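Local coordinates for carbonic anhydrase (Neosartorya fumigata, PDB 7COJ), which probably catalyses the reversible hydration of carbon dioxide to hydrogencarbonate and a proton, using one zinc ion per subunit as a beta-class carbonic anhydrase, at residues A[113-118]-A[156-161]; A[175-180]-A[257-262]; A[235-240]-A[281-286]. All coordinates share one frame; numbering follows the deposited sequence.

Overall arrangement
Interaction 2 belongs to the active site: His175 and Cys178 bind the zinc ion, and an acetazolamide molecule supplies its sulfonamide nitrogen as another ligand. Interaction 1 lies in the buried core, where strand 114-119, which leads to zinc-binding Cys119, packs against helix 152-164; the side chain of Ile117 is about 11 Å from the metal. Its centre is 21 Å from that of interaction 2 and 16 Å from that of interaction 3. Interactions 1 and 3 touch through Ile158, which meets Leu235 and Lys238. Interaction 3, 31 Å from interaction 2 between centres, joins the turn between helices 216-236 and 239-248 to the end and tail of helix 273-283, and meets the third subunit; the others meet the second.

Interaction 1. Residues A[113-118]-A[156-161]; sequences EILWIG and AVIEFA. With AZM (5-acetamido-1,3,4-thiadiazole-2-sulfonamide), chain H.
Leu115 and Ala161 mark the closest backbone approach, 6.5 Å between their CA atoms, where strand 114-118 and helix 156-161 run nearly antiparallel, at 169°, with their axes 9.8 Å apart. No hydrogen bond crosses between them; the contact is made by aliphatic side chains on one face of the strand, those of Leu115 and Ile117, and by Val157, Ile158 and Ala161 on the helix. Leu115 does most of the work by splitting its two branches. Its CD1 meets CG2 of Val157 at 3.7 Å, while its CD2 lies 3.9 Å from CB of Ala161 and also reaches CG1 of Ile158. With CG trans to the backbone N (chi1 163°), the leucine reaches from the strand to the helix side formed by Val157, Ile158 and Ala161, and its side chain crosses that of Ile158 at about a right angle. Ile117, two residues along the strand, adds its terminal methyl: CD1 rests 4.0 Å from CG1 of Ile158 and equally close to that residue's CD1, again with the chains nearly perpendicular. Ile158 is thus shared by both strand residues. Phe160 faces elsewhere and carries a second acetazolamide molecule on one ring face, with the thiadiazole sulfur S2 3.6 Å above the ring plane, over its centre; Gln110 also hydrogen-bonds this ligand. The touching residues are all buried, as befits the packing of a helix on the central, mostly parallel sheet of the beta-class fold. Strand 114-119 lies between strands 137-142 and 169-175, and the chain passes from it through strand 137-142 before entering helix 152-164. Phe138 touches both Leu115 and Ala161, His140 touches Val157, Val170 lies against Leu115, and Ser120 of the second subunit packs on Val157.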
ATOM      1  N   GLU A 113      -0.711  16.907  22.541  1.00 23.68           N
ATOM      2  CA  GLU A 113      -0.853  18.133  21.717  1.00 27.39           C
ATOM      3  C   GLU A 113       0.065  18.074  20.493  1.00 26.73           C
ATOM      4  O   GLU A 113      -0.025  18.989  19.636  1.00 24.98           O
ATOM      5  CB  GLU A 113      -0.566  19.341  22.616  1.00 30.24           C
ATOM      6  CG  GLU A 113      -1.613  19.463  23.721  1.00 34.01           C
ATOM      7  CD  GLU A 113      -1.625  20.781  24.491  1.00 39.62           C
ATOM      8  OE1 GLU A 113      -1.158  21.804  23.943  1.00 42.72           O
ATOM      9  OE2 GLU A 113      -2.169  20.795  25.632  1.00 48.12           O
ATOM     10  N   ILE A 114       0.900  17.029  20.386  1.00 24.11           N
ATOM     11  CA  ILE A 114       1.956  16.920  19.339  1.00 23.60           C
ATOM     12  C   ILE A 114       1.815  15.567  18.640  1.00 24.32           C
ATOM     13  O   ILE A 114       1.698  14.531  19.350  1.00 20.97           O
ATOM     14  CB  ILE A 114       3.357  17.085  19.929  1.00 26.19           C
ATOM     15  CG1 ILE A 114       3.519  18.440  20.627  1.00 25.72           C
ATOM     16  CG2 ILE A 114       4.423  16.877  18.842  1.00 27.41           C
ATOM     17  CD1 ILE A 114       4.751  18.559  21.494  1.00 24.40           C
ATOM     18  N   LEU A 115       1.775  15.585  17.304  1.00 22.26           N
ATOM     19  CA  LEU A 115       2.036  14.403  16.451  1.00 21.51           C
ATOM     20  C   LEU A 115       3.467  14.533  15.950  1.00 19.78           C
ATOM     21  O   LEU A 115       3.838  15.592  15.360  1.00 22.11           O
ATOM     22  CB  LEU A 115       1.025  14.314  15.296  1.00 23.24           C
ATOM     23  CG  LEU A 115       1.435  13.394  14.138  1.00 22.31           C
ATOM     24  CD1 LEU A 115       1.599  11.953  14.607  1.00 22.98           C
ATOM     25  CD2 LEU A 115       0.452  13.462  12.986  1.00 23.14           C
ATOM     26  N   TRP A 116       4.257  13.505  16.221  1.00 20.16           N
ATOM     27  CA  TRP A 116       5.666  13.399  15.768  1.00 19.74           C
ATOM     28  C   TRP A 116       5.718  12.337  14.675  1.00 21.56           C
ATOM     29  O   TRP A 116       5.308  11.179  14.925  1.00 20.39           O
ATOM     30  CB  TRP A 116       6.549  13.028  16.943  1.00 20.96           C
ATOM     31  CG  TRP A 116       7.990  12.791  16.660  1.00 20.76           C
ATOM     32  CD1 TRP A 116       8.556  11.644  16.197  1.00 23.07           C
ATOM     33  CD2 TRP A 116       9.068  13.697  16.911  1.00 22.62           C
ATOM     34  NE1 TRP A 116       9.912  11.780  16.137  1.00 25.76           N
ATOM     35  CE2 TRP A 116      10.261  13.031  16.568  1.00 22.56           C
ATOM     36  CE3 TRP A 116       9.149  15.005  17.392  1.00 23.73           C
ATOM     37  CZ2 TRP A 116      11.510  13.622  16.690  1.00 23.71           C
ATOM     38  CZ3 TRP A 116      10.381  15.584  17.526  1.00 22.01           C
ATOM     39  CH2 TRP A 116      11.549  14.903  17.184  1.00 23.96           C
ATOM     40  N   ILE A 117       6.214  12.724  13.512  1.00 21.56           N
ATOM     41  CA  ILE A 117       6.583  11.796  12.419  1.00 21.55           C
ATOM     42  C   ILE A 117       8.106  11.881  12.286  1.00 20.47           C
ATOM     43  O   ILE A 117       8.629  12.963  11.916  1.00 19.43           O
ATOM     44  CB  ILE A 117       5.844  12.172  11.125  1.00 22.89           C
ATOM     45  CG1 ILE A 117       4.332  12.091  11.329  1.00 23.62           C
ATOM     46  CG2 ILE A 117       6.322  11.313   9.964  1.00 22.16           C
ATOM     47  CD1 ILE A 117       3.529  12.549  10.150  1.00 25.70           C
ATOM     48  N   GLY A 118       8.794  10.802  12.621  1.00 17.71           N
ATOM     49  CA  GLY A 118      10.260  10.782  12.586  1.00 17.35           C
ATOM     50  C   GLY A 118      10.807   9.490  12.019  1.00 19.52           C
ATOM     51  O   GLY A 118      10.047   8.619  11.593  1.00 17.73           O
ATOM     52  N   ALA A 156      -3.327   6.903   8.232  1.00 21.44           N
ATOM     53  CA  ALA A 156      -4.201   6.573   9.375  1.00 20.41           C
ATOM     54  C   ALA A 156      -3.714   7.349  10.596  1.00 22.10           C
ATOM     55  O   ALA A 156      -4.602   7.869  11.353  1.00 18.38           O
ATOM     56  CB  ALA A 156      -4.231   5.082   9.617  1.00 20.88           C
ATOM     57  N   VAL A 157      -2.394   7.453  10.827  1.00 21.61           N
ATOM     58  CA  VAL A 157      -1.969   8.165  12.054  1.00 21.81           C
ATOM     59  C   VAL A 157      -2.320   9.650  11.927  1.00 23.44           C
ATOM     60  O   VAL A 157      -2.762  10.215  12.937  1.00 24.35           O
ATOM     61  CB  VAL A 157      -0.535   7.943  12.579  1.00 23.13           C
ATOM     62  CG1 VAL A 157       0.082   6.614  12.241  1.00 21.02           C
ATOM     63  CG2 VAL A 157       0.394   9.142  12.547  1.00 22.86           C
ATOM     64  N   ILE A 158      -2.138  10.250  10.756  1.00 21.07           N
ATOM     65  CA  ILE A 158      -2.427  11.695  10.545  1.00 21.76           C
ATOM     66  C   ILE A 158      -3.936  11.923  10.727  1.00 22.76           C
ATOM     67  O   ILE A 158      -4.295  12.827  11.479  1.00 22.55           O
ATOM     68  CB  ILE A 158      -1.888  12.152   9.188  1.00 20.70           C
ATOM     69  CG1 ILE A 158      -0.362  12.119   9.190  1.00 22.29           C
ATOM     70  CG2 ILE A 158      -2.416  13.529   8.826  1.00 22.89           C
ATOM     71  CD1 ILE A 158       0.248  12.156   7.815  1.00 22.87           C
ATOM     72  N   GLU A 159      -4.777  11.099  10.112  1.00 24.97           N
ATOM     73  CA  GLU A 159      -6.258  11.225  10.219  1.00 27.62           C
ATOM     74  C   GLU A 159      -6.617  11.183  11.703  1.00 27.66           C
ATOM     75  O   GLU A 159      -7.370  12.059  12.157  1.00 26.60           O
ATOM     76  CB  GLU A 159      -6.945  10.117   9.432  1.00 26.29           C
ATOM     77  CG  GLU A 159      -8.447   9.990   9.661  1.00 29.76           C
ATOM     78  CD  GLU A 159      -9.274  11.126   9.091  1.00 30.21           C
ATOM     79  OE1 GLU A 159      -8.743  11.920   8.297  1.00 30.98           O
ATOM     80  OE2 GLU A 159     -10.442  11.224   9.477  1.00 33.02           O
ATOM     81  N   PHE A 160      -6.146  10.172  12.437  1.00 25.30           N
ATOM     82  CA  PHE A 160      -6.490   9.997  13.869  1.00 24.58           C
ATOM     83  C   PHE A 160      -5.973  11.152  14.714  1.00 25.51           C
ATOM     84  O   PHE A 160      -6.755  11.730  15.480  1.00 24.27           O
ATOM     85  CB  PHE A 160      -5.991   8.672  14.421  1.00 26.02           C
ATOM     86  CG  PHE A 160      -6.395   8.497  15.845  1.00 24.90           C
ATOM     87  CD1 PHE A 160      -7.735   8.368  16.178  1.00 28.18           C
ATOM     88  CD2 PHE A 160      -5.458   8.548  16.860  1.00 24.77           C
ATOM     89  CE1 PHE A 160      -8.119   8.229  17.509  1.00 25.72           C
ATOM     90  CE2 PHE A 160      -5.839   8.389  18.185  1.00 24.17           C
ATOM     91  CZ  PHE A 160      -7.169   8.246  18.508  1.00 25.71           C
ATOM     92  N   ALA A 161      -4.702  11.514  14.570  1.00 23.43           N
ATOM     93  CA  ALA A 161      -4.087  12.549  15.418  1.00 24.36           C
ATOM     94  C   ALA A 161      -4.756  13.903  15.136  1.00 25.54           C
ATOM     95  O   ALA A 161      -4.992  14.647  16.099  1.00 23.30           O
ATOM     96  CB  ALA A 161      -2.605  12.640  15.190  1.00 26.13           C
TER
HETATM   97  C1  AZM H 302      -5.913   4.906  19.025  1.00 26.48           C
HETATM   98  C2  AZM H 302      -7.998   5.234  18.025  1.00 28.00           C
HETATM   99  C3  AZM H 302      -9.146   5.037  15.934  1.00 31.64           C
HETATM  100  C4  AZM H 302     -10.463   5.294  15.258  1.00 32.85           C
HETATM  101  N1  AZM H 302      -4.192   3.646  20.675  1.00 20.25           N
HETATM  102  N2  AZM H 302      -8.034   5.439  19.316  1.00 28.65           N
HETATM  103  N3  AZM H 302      -6.793   5.269  19.898  1.00 28.49           N
HETATM  104  N4  AZM H 302      -9.119   5.344  17.260  1.00 27.73           N
HETATM  105  O1  AZM H 302      -3.763   3.904  18.272  1.00 25.98           O
HETATM  106  O2  AZM H 302      -3.664   5.855  19.780  1.00 22.57           O
HETATM  107  O3  AZM H 302      -8.150   4.596  15.379  1.00 30.44           O
HETATM  108  S1  AZM H 302      -4.223   4.595  19.423  1.00 24.67           S
HETATM  109  S2  AZM H 302      -6.455   4.789  17.404  1.00 24.92           S

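Interaction 2. Residues A[175-180]-A[257-262]; sequences HTKCGG and YDVGSG. With ZN (zinc ion), chain E; AZM (5-acetamido-1,3,4-thiadiazole-2-sulfonamide), chain F.
Thr176 and Tyr257 are joined by a backbone hydrogen bond, Thr176 N to Tyr257 O at 2.9 Å, and Thr176 also accepts one from the following loop: Val259 N reaches its OG1 at 3.1 Å, with an N-H...O angle of 156°. The hydroxyl is placed there by a chi1 of 65°, which sets OG1 between the backbone N and the carbonyl carbon. A water bridges this OG1 to Asp258 OD1, donating to the carboxylate. The same OD1 receives Gly260 N at 2.9 Å, forming an Asx turn that shapes the loop.

On the metal side, His175 NE2 binds zinc at 2.1 Å and Cys178 SG at 2.4 Å; Cys119 and the acetazolamide sulfonamide N1 complete the four ligands. The N1 atom lies at the edge of the imidazole, in its plane, whereas Cys178 CB lies over one face, toward the rim. A weak hydrogen bond from His175 ND1 to Thr176 O may help to fix the ring's rotation.

Packing surrounds these bonds: Val259 CG1 lies 3.6 Å from His175 ND1, and its CG2 meets Lys177 CG at 3.8 Å.

His175 and Tyr257 pair at the ends of parallel strands 169-175 and 251-257; helix 179-184 follows Cys178, the loop after Tyr257 leads to strand 264-266, and Ala107 of the second subunit packs on Lys177 and Val259.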
ATOM      1  N   HIS A 175      16.917  13.600  10.483  1.00 21.80           N
ATOM      2  CA  HIS A 175      18.090  13.586  11.384  1.00 20.69           C
ATOM      3  C   HIS A 175      19.366  13.532  10.549  1.00 23.08           C
ATOM      4  O   HIS A 175      19.308  13.143   9.377  1.00 21.90           O
ATOM      5  CB  HIS A 175      17.958  12.477  12.441  1.00 21.37           C
ATOM      6  CG  HIS A 175      18.107  11.130  11.852  1.00 21.98           C
ATOM      7  ND1 HIS A 175      19.299  10.411  11.936  1.00 21.65           N
ATOM      8  CD2 HIS A 175      17.227  10.377  11.166  1.00 22.20           C
ATOM      9  CE1 HIS A 175      19.144   9.251  11.308  1.00 22.82           C
ATOM     10  NE2 HIS A 175      17.893   9.222  10.882  1.00 20.48           N
ATOM     11  N   THR A 176      20.471  13.947  11.153  1.00 23.20           N
ATOM     12  CA  THR A 176      21.820  13.860  10.561  1.00 26.14           C
ATOM     13  C   THR A 176      22.208  12.383  10.575  1.00 25.46           C
ATOM     14  O   THR A 176      21.743  11.658  11.491  1.00 21.71           O
ATOM     15  CB  THR A 176      22.819  14.757  11.297  1.00 29.39           C
ATOM     16  OG1 THR A 176      22.989  14.274  12.632  1.00 26.00           O
ATOM     17  CG2 THR A 176      22.395  16.213  11.314  1.00 30.58           C
ATOM     18  N   LYS A 177      23.018  11.966   9.611  1.00 26.98           N
ATOM     19  CA  LYS A 177      23.522  10.571   9.490  1.00 29.80           C
ATOM     20  C   LYS A 177      22.331   9.619   9.285  1.00 27.47           C
ATOM     21  O   LYS A 177      22.359   8.515   9.818  1.00 21.11           O
ATOM     22  CB  LYS A 177      24.312  10.211  10.749  1.00 34.38           C
ATOM     23  CG  LYS A 177      25.384  11.218  11.157  1.00 41.31           C
ATOM     24  CD  LYS A 177      26.482  11.269  10.165  1.00 44.02           C
ATOM     25  CE  LYS A 177      27.475  10.155  10.421  1.00 52.35           C
ATOM     26  NZ  LYS A 177      28.030   9.558   9.178  1.00 61.02           N
ATOM     27  N   CYS A 178      21.281  10.057   8.588  1.00 25.46           N
ATOM     28  CA  CYS A 178      20.138   9.181   8.216  1.00 26.06           C
ATOM     29  C   CYS A 178      20.607   8.282   7.074  1.00 25.80           C
ATOM     30  O   CYS A 178      20.775   8.780   5.953  1.00 21.02           O
ATOM     31  CB  CYS A 178      18.875   9.962   7.877  1.00 24.38           C
ATOM     32  SG  CYS A 178      17.485   8.908   7.498  1.00 21.27           S
ATOM     33  N   GLY A 179      20.791   6.988   7.366  1.00 25.49           N
ATOM     34  CA  GLY A 179      21.258   6.032   6.350  1.00 25.02           C
ATOM     35  C   GLY A 179      20.186   5.760   5.303  1.00 24.83           C
ATOM     36  O   GLY A 179      20.545   5.324   4.218  1.00 24.22           O
ATOM     37  N   GLY A 180      18.894   5.970   5.622  1.00 22.58           N
ATOM     38  CA  GLY A 180      17.829   5.924   4.607  1.00 21.80           C
ATOM     39  C   GLY A 180      18.040   6.976   3.528  1.00 21.92           C
ATOM     40  O   GLY A 180      17.998   6.648   2.316  1.00 22.85           O
ATOM     41  N   TYR A 257      17.148  16.550  13.734  1.00 24.36           N
ATOM     42  CA  TYR A 257      17.826  16.067  14.946  1.00 22.16           C
ATOM     43  C   TYR A 257      19.290  15.802  14.615  1.00 23.43           C
ATOM     44  O   TYR A 257      19.587  15.032  13.682  1.00 21.37           O
ATOM     45  CB  TYR A 257      17.126  14.833  15.489  1.00 22.96           C
ATOM     46  CG  TYR A 257      17.758  14.293  16.733  1.00 21.10           C
ATOM     47  CD1 TYR A 257      17.762  15.051  17.885  1.00 21.39           C
ATOM     48  CD2 TYR A 257      18.422  13.070  16.747  1.00 20.92           C
ATOM     49  CE1 TYR A 257      18.339  14.570  19.043  1.00 22.41           C
ATOM     50  CE2 TYR A 257      19.009  12.583  17.891  1.00 20.06           C
ATOM     51  CZ  TYR A 257      18.947  13.334  19.050  1.00 20.91           C
ATOM     52  OH  TYR A 257      19.506  12.906  20.204  1.00 24.22           O
ATOM     53  N   ASP A 258      20.194  16.393  15.393  1.00 22.50           N
ATOM     54  CA  ASP A 258      21.656  16.148  15.251  1.00 25.51           C
ATOM     55  C   ASP A 258      22.015  14.990  16.185  1.00 24.65           C
ATOM     56  O   ASP A 258      22.054  15.178  17.427  1.00 27.14           O
ATOM     57  CB  ASP A 258      22.451  17.425  15.557  1.00 28.05           C
ATOM     58  CG  ASP A 258      23.932  17.311  15.289  1.00 31.69           C
ATOM     59  OD1 ASP A 258      24.493  16.233  15.497  1.00 32.11           O
ATOM     60  OD2 ASP A 258      24.482  18.290  14.800  1.00 37.84           O
ATOM     61  N   VAL A 259      22.276  13.817  15.631  1.00 26.94           N
ATOM     62  CA  VAL A 259      22.507  12.579  16.440  1.00 27.64           C
ATOM     63  C   VAL A 259      23.820  12.722  17.223  1.00 28.08           C
ATOM     64  O   VAL A 259      23.975  11.995  18.187  1.00 31.98           O
ATOM     65  CB  VAL A 259      22.515  11.311  15.567  1.00 27.26           C
ATOM     66  CG1 VAL A 259      21.143  11.067  14.958  1.00 26.03           C
ATOM     67  CG2 VAL A 259      23.614  11.340  14.523  1.00 25.97           C
ATOM     68  N   GLY A 260      24.711  13.646  16.825  1.00 30.61           N
ATOM     69  CA  GLY A 260      26.003  13.858  17.509  1.00 28.88           C
ATOM     70  C   GLY A 260      25.913  14.772  18.732  1.00 28.09           C
ATOM     71  O   GLY A 260      26.759  14.621  19.604  1.00 26.31           O
ATOM     72  N   SER A 261      24.964  15.705  18.778  1.00 28.19           N
ATOM     73  CA  SER A 261      24.855  16.731  19.847  1.00 29.49           C
ATOM     74  C   SER A 261      23.591  16.517  20.677  1.00 27.04           C
ATOM     75  O   SER A 261      23.542  17.011  21.826  1.00 24.86           O
ATOM     76  CB  SER A 261      24.855  18.132  19.239  1.00 30.65           C
ATOM     77  OG  SER A 261      23.646  18.366  18.538  1.00 31.17           O
ATOM     78  N   GLY A 262      22.557  15.906  20.097  1.00 25.17           N
ATOM     79  CA  GLY A 262      21.254  15.747  20.770  1.00 22.67           C
ATOM     80  C   GLY A 262      20.340  16.943  20.557  1.00 22.36           C
ATOM     81  O   GLY A 262      19.232  16.966  21.127  1.00 23.48           O
TER
HETATM   82 ZN    ZN E 301      17.030   7.796   9.556  1.00 21.33          ZN
HETATM   83  C1  AZM F 302      18.531   3.935   8.206  1.00 22.61           C
HETATM   84  C2  AZM F 302      19.343   2.815   6.296  1.00 27.09           C
HETATM   85  C3  AZM F 302      18.644   1.693   4.277  1.00 28.24           C
HETATM   86  C4  AZM F 302      19.132   0.837   3.144  1.00 30.22           C
HETATM   87  N1  AZM F 302      18.294   6.116   9.726  1.00 19.95           N
HETATM   88  N2  AZM F 302      20.301   3.242   7.083  1.00 24.74           N
HETATM   89  N3  AZM F 302      19.810   3.842   8.226  1.00 25.56           N
HETATM   90  N4  AZM F 302      19.606   2.108   5.148  1.00 29.16           N
HETATM   91  O1  AZM F 302      16.327   4.829   8.904  1.00 23.43           O
HETATM   92  O2  AZM F 302      17.859   3.913  10.646  1.00 23.12           O
HETATM   93  O3  AZM F 302      17.473   1.977   4.461  1.00 28.93           O
HETATM   94  S1  AZM F 302      17.609   4.707   9.496  1.00 22.75           S
HETATM   95  S2  AZM F 302      17.772   3.207   6.857  1.00 23.63           S
HETATM   96  O   HOH W   1      25.520  14.728  13.450  1.00 35.23           O

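Interaction 3. Residues A[235-240]-A[281-286]; sequences LTQKSV and TSFKTD
Gln237, in the short turn after helix 216-236, and Ser239, which opens helix 239-248, receive the end of helix 273-283 and the C-terminal tail beyond it. The apolar half of the contact is a CH-pi interaction: Gln237 CB sits over the face of the Phe283 ring, 3.7 Å from its centroid and only 8° off the ring normal. The glutamine then continues across the same face, its CG 3.5 Å from Phe283 CE2, and its amide plane is inclined 27° to the ring. Extended beyond CG, the chain carries the amide from over the ring centre, where CB sits, to the CE2-CZ side. There its polar end turns to the third subunit: NE2 hydrogen-bonds Glu205 of that subunit, and OE1 has a weak hydrogen bond to its Gln202. The amide thus both lies against the Phe283 ring, with CD 3.6 Å from CZ, and takes part in the subunit interface.

Where helix 273-283 gives way to the tail at Lys284, the backbone comes within 4.7 Å of the other segment, measured between the CA atoms of Ser239 and Lys284. Ser239 belongs to the first turn of helix 239-248, and its hydroxyl takes up the tail: Thr285 N donates to Ser239 OG at 2.9 Å, with an N-H...O angle of 162°. OG lies trans to the serine's own backbone N, directed at the tail, and is also hydrogen-bonded to Glu243 one turn further along its helix. Lys284 CD passes 3.7 Å from Ser239 OG, bringing the aliphatic part of the lysine alongside it. Leu242 of helix 239-248 also touches Phe283, and Gly189 of the third subunit packs on Thr285.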
ATOM      1  N   LEU A 235       1.969  16.406   3.744  1.00 25.25           N
ATOM      2  CA  LEU A 235       1.095  16.514   4.936  1.00 24.16           C
ATOM      3  C   LEU A 235      -0.016  17.542   4.657  1.00 27.36           C
ATOM      4  O   LEU A 235      -1.189  17.237   4.951  1.00 26.24           O
ATOM      5  CB  LEU A 235       2.002  16.914   6.102  1.00 26.25           C
ATOM      6  CG  LEU A 235       1.359  17.124   7.448  1.00 28.25           C
ATOM      7  CD1 LEU A 235       0.886  15.783   7.988  1.00 32.59           C
ATOM      8  CD2 LEU A 235       2.361  17.754   8.392  1.00 28.96           C
ATOM      9  N   THR A 236       0.322  18.681   4.052  1.00 28.32           N
ATOM     10  CA  THR A 236      -0.635  19.783   3.803  1.00 28.96           C
ATOM     11  C   THR A 236      -1.439  19.492   2.535  1.00 29.11           C
ATOM     12  O   THR A 236      -2.414  20.214   2.322  1.00 33.71           O
ATOM     13  CB  THR A 236       0.053  21.147   3.783  1.00 31.91           C
ATOM     14  OG1 THR A 236       1.099  21.134   2.812  1.00 28.10           O
ATOM     15  CG2 THR A 236       0.628  21.510   5.134  1.00 33.65           C
ATOM     16  N   GLN A 237      -1.124  18.433   1.788  1.00 25.90           N
ATOM     17  CA  GLN A 237      -1.984  17.978   0.666  1.00 28.29           C
ATOM     18  C   GLN A 237      -3.151  17.149   1.218  1.00 29.50           C
ATOM     19  O   GLN A 237      -3.921  16.648   0.446  1.00 32.93           O
ATOM     20  CB  GLN A 237      -1.138  17.284  -0.411  1.00 28.38           C
ATOM     21  CG  GLN A 237      -0.340  18.303  -1.236  1.00 28.13           C
ATOM     22  CD  GLN A 237       0.558  17.687  -2.284  1.00 30.92           C
ATOM     23  OE1 GLN A 237       0.965  16.533  -2.186  1.00 36.17           O
ATOM     24  NE2 GLN A 237       0.872  18.463  -3.303  1.00 30.19           N
ATOM     25  N   LYS A 238      -3.289  16.986   2.525  1.00 29.28           N
ATOM     26  CA  LYS A 238      -4.364  16.128   3.073  1.00 27.27           C
ATOM     27  C   LYS A 238      -5.461  17.062   3.570  1.00 28.08           C
ATOM     28  O   LYS A 238      -5.120  17.970   4.360  1.00 24.16           O
ATOM     29  CB  LYS A 238      -3.767  15.260   4.174  1.00 29.52           C
ATOM     30  CG  LYS A 238      -2.702  14.303   3.665  1.00 30.86           C
ATOM     31  CD  LYS A 238      -2.077  13.528   4.788  1.00 29.05           C
ATOM     32  CE  LYS A 238      -0.970  12.605   4.331  1.00 28.66           C
ATOM     33  NZ  LYS A 238      -1.367  11.750   3.187  1.00 25.85           N
ATOM     34  N   SER A 239      -6.702  16.851   3.125  1.00 26.10           N
ATOM     35  CA  SER A 239      -7.848  17.725   3.485  1.00 30.30           C
ATOM     36  C   SER A 239      -7.941  17.867   5.013  1.00 27.83           C
ATOM     37  O   SER A 239      -8.154  19.000   5.492  1.00 30.66           O
ATOM     38  CB  SER A 239      -9.136  17.218   2.898  1.00 31.45           C
ATOM     39  OG  SER A 239     -10.114  18.251   2.942  1.00 37.94           O
ATOM     40  N   VAL A 240      -7.751  16.770   5.763  1.00 29.20           N
ATOM     41  CA  VAL A 240      -7.877  16.759   7.253  1.00 28.25           C
ATOM     42  C   VAL A 240      -6.920  17.794   7.852  1.00 26.26           C
ATOM     43  O   VAL A 240      -7.281  18.477   8.835  1.00 28.14           O
ATOM     44  CB  VAL A 240      -7.675  15.344   7.835  1.00 29.52           C
ATOM     45  CG1 VAL A 240      -6.258  14.812   7.634  1.00 30.54           C
ATOM     46  CG2 VAL A 240      -8.059  15.308   9.308  1.00 31.68           C
ATOM     47  N   THR A 281      -7.373  24.693  -2.928  1.00 31.80           N
ATOM     48  CA  THR A 281      -8.254  24.514  -4.111  1.00 32.13           C
ATOM     49  C   THR A 281      -8.192  23.054  -4.578  1.00 30.59           C
ATOM     50  O   THR A 281      -9.262  22.468  -4.866  1.00 28.69           O
ATOM     51  CB  THR A 281      -7.853  25.473  -5.234  1.00 36.39           C
ATOM     52  OG1 THR A 281      -7.974  26.801  -4.706  1.00 32.34           O
ATOM     53  CG2 THR A 281      -8.712  25.302  -6.473  1.00 37.48           C
ATOM     54  N   SER A 282      -6.984  22.491  -4.635  1.00 25.96           N
ATOM     55  CA  SER A 282      -6.717  21.201  -5.323  1.00 27.53           C
ATOM     56  C   SER A 282      -7.046  20.014  -4.401  1.00 28.62           C
ATOM     57  O   SER A 282      -7.388  18.958  -4.939  1.00 30.42           O
ATOM     58  CB  SER A 282      -5.302  21.130  -5.794  1.00 26.44           C
ATOM     59  OG  SER A 282      -4.994  22.186  -6.712  1.00 25.02           O
ATOM     60  N   PHE A 283      -6.981  20.173  -3.073  1.00 26.82           N
ATOM     61  CA  PHE A 283      -7.030  19.033  -2.116  1.00 26.90           C
ATOM     62  C   PHE A 283      -8.145  19.117  -1.075  1.00 31.33           C
ATOM     63  O   PHE A 283      -8.497  18.054  -0.514  1.00 30.35           O
ATOM     64  CB  PHE A 283      -5.689  18.928  -1.398  1.00 30.04           C
ATOM     65  CG  PHE A 283      -4.629  18.280  -2.251  1.00 28.19           C
ATOM     66  CD1 PHE A 283      -4.532  16.892  -2.327  1.00 28.09           C
ATOM     67  CD2 PHE A 283      -3.748  19.057  -2.980  1.00 28.04           C
ATOM     68  CE1 PHE A 283      -3.558  16.298  -3.116  1.00 28.38           C
ATOM     69  CE2 PHE A 283      -2.768  18.459  -3.761  1.00 27.66           C
ATOM     70  CZ  PHE A 283      -2.684  17.086  -3.842  1.00 28.86           C
ATOM     71  N   LYS A 284      -8.696  20.297  -0.794  1.00 33.86           N
ATOM     72  CA  LYS A 284      -9.817  20.396   0.176  1.00 36.87           C
ATOM     73  C   LYS A 284     -11.059  19.659  -0.340  1.00 36.68           C
ATOM     74  O   LYS A 284     -11.505  19.888  -1.484  1.00 36.53           O
ATOM     75  CB  LYS A 284     -10.165  21.853   0.474  1.00 44.97           C
ATOM     76  CG  LYS A 284     -11.184  22.014   1.586  1.00 51.90           C
ATOM     77  CD  LYS A 284     -10.594  21.962   2.978  1.00 55.25           C
ATOM     78  CE  LYS A 284     -11.467  22.659   4.004  1.00 61.90           C
ATOM     79  NZ  LYS A 284     -12.058  23.909   3.461  1.00 56.03           N
ATOM     80  N   THR A 285     -11.588  18.775   0.485  1.00 33.72           N
ATOM     81  CA  THR A 285     -12.685  17.830   0.183  1.00 39.25           C
ATOM     82  C   THR A 285     -13.768  18.041   1.251  1.00 44.95           C
ATOM     83  O   THR A 285     -13.418  18.353   2.404  1.00 40.57           O
ATOM     84  CB  THR A 285     -12.048  16.432   0.065  1.00 46.04           C
ATOM     85  OG1 THR A 285     -12.048  16.046  -1.319  1.00 48.66           O
ATOM     86  CG2 THR A 285     -12.649  15.366   0.952  1.00 44.54           C
ATOM     87  N   ASP A 286     -15.035  17.844   0.889  1.00 47.14           N
ATOM     88  CA  ASP A 286     -16.160  17.741   1.854  1.00 55.22           C
ATOM     89  C   ASP A 286     -16.104  16.324   2.460  1.00 55.99           C
ATOM     90  O   ASP A 286     -16.942  15.934   3.275  1.00 56.77           O
ATOM     91  CB  ASP A 286     -17.489  18.124   1.180  1.00 56.86           C
ATOM     92  CG  ASP A 286     -18.272  16.937   0.629  1.00 68.58           C
ATOM     93  OD1 ASP A 286     -17.634  16.031   0.037  1.00 62.18           O
ATOM     94  OD2 ASP A 286     -19.520  16.899   0.830  1.00 79.21           O
TER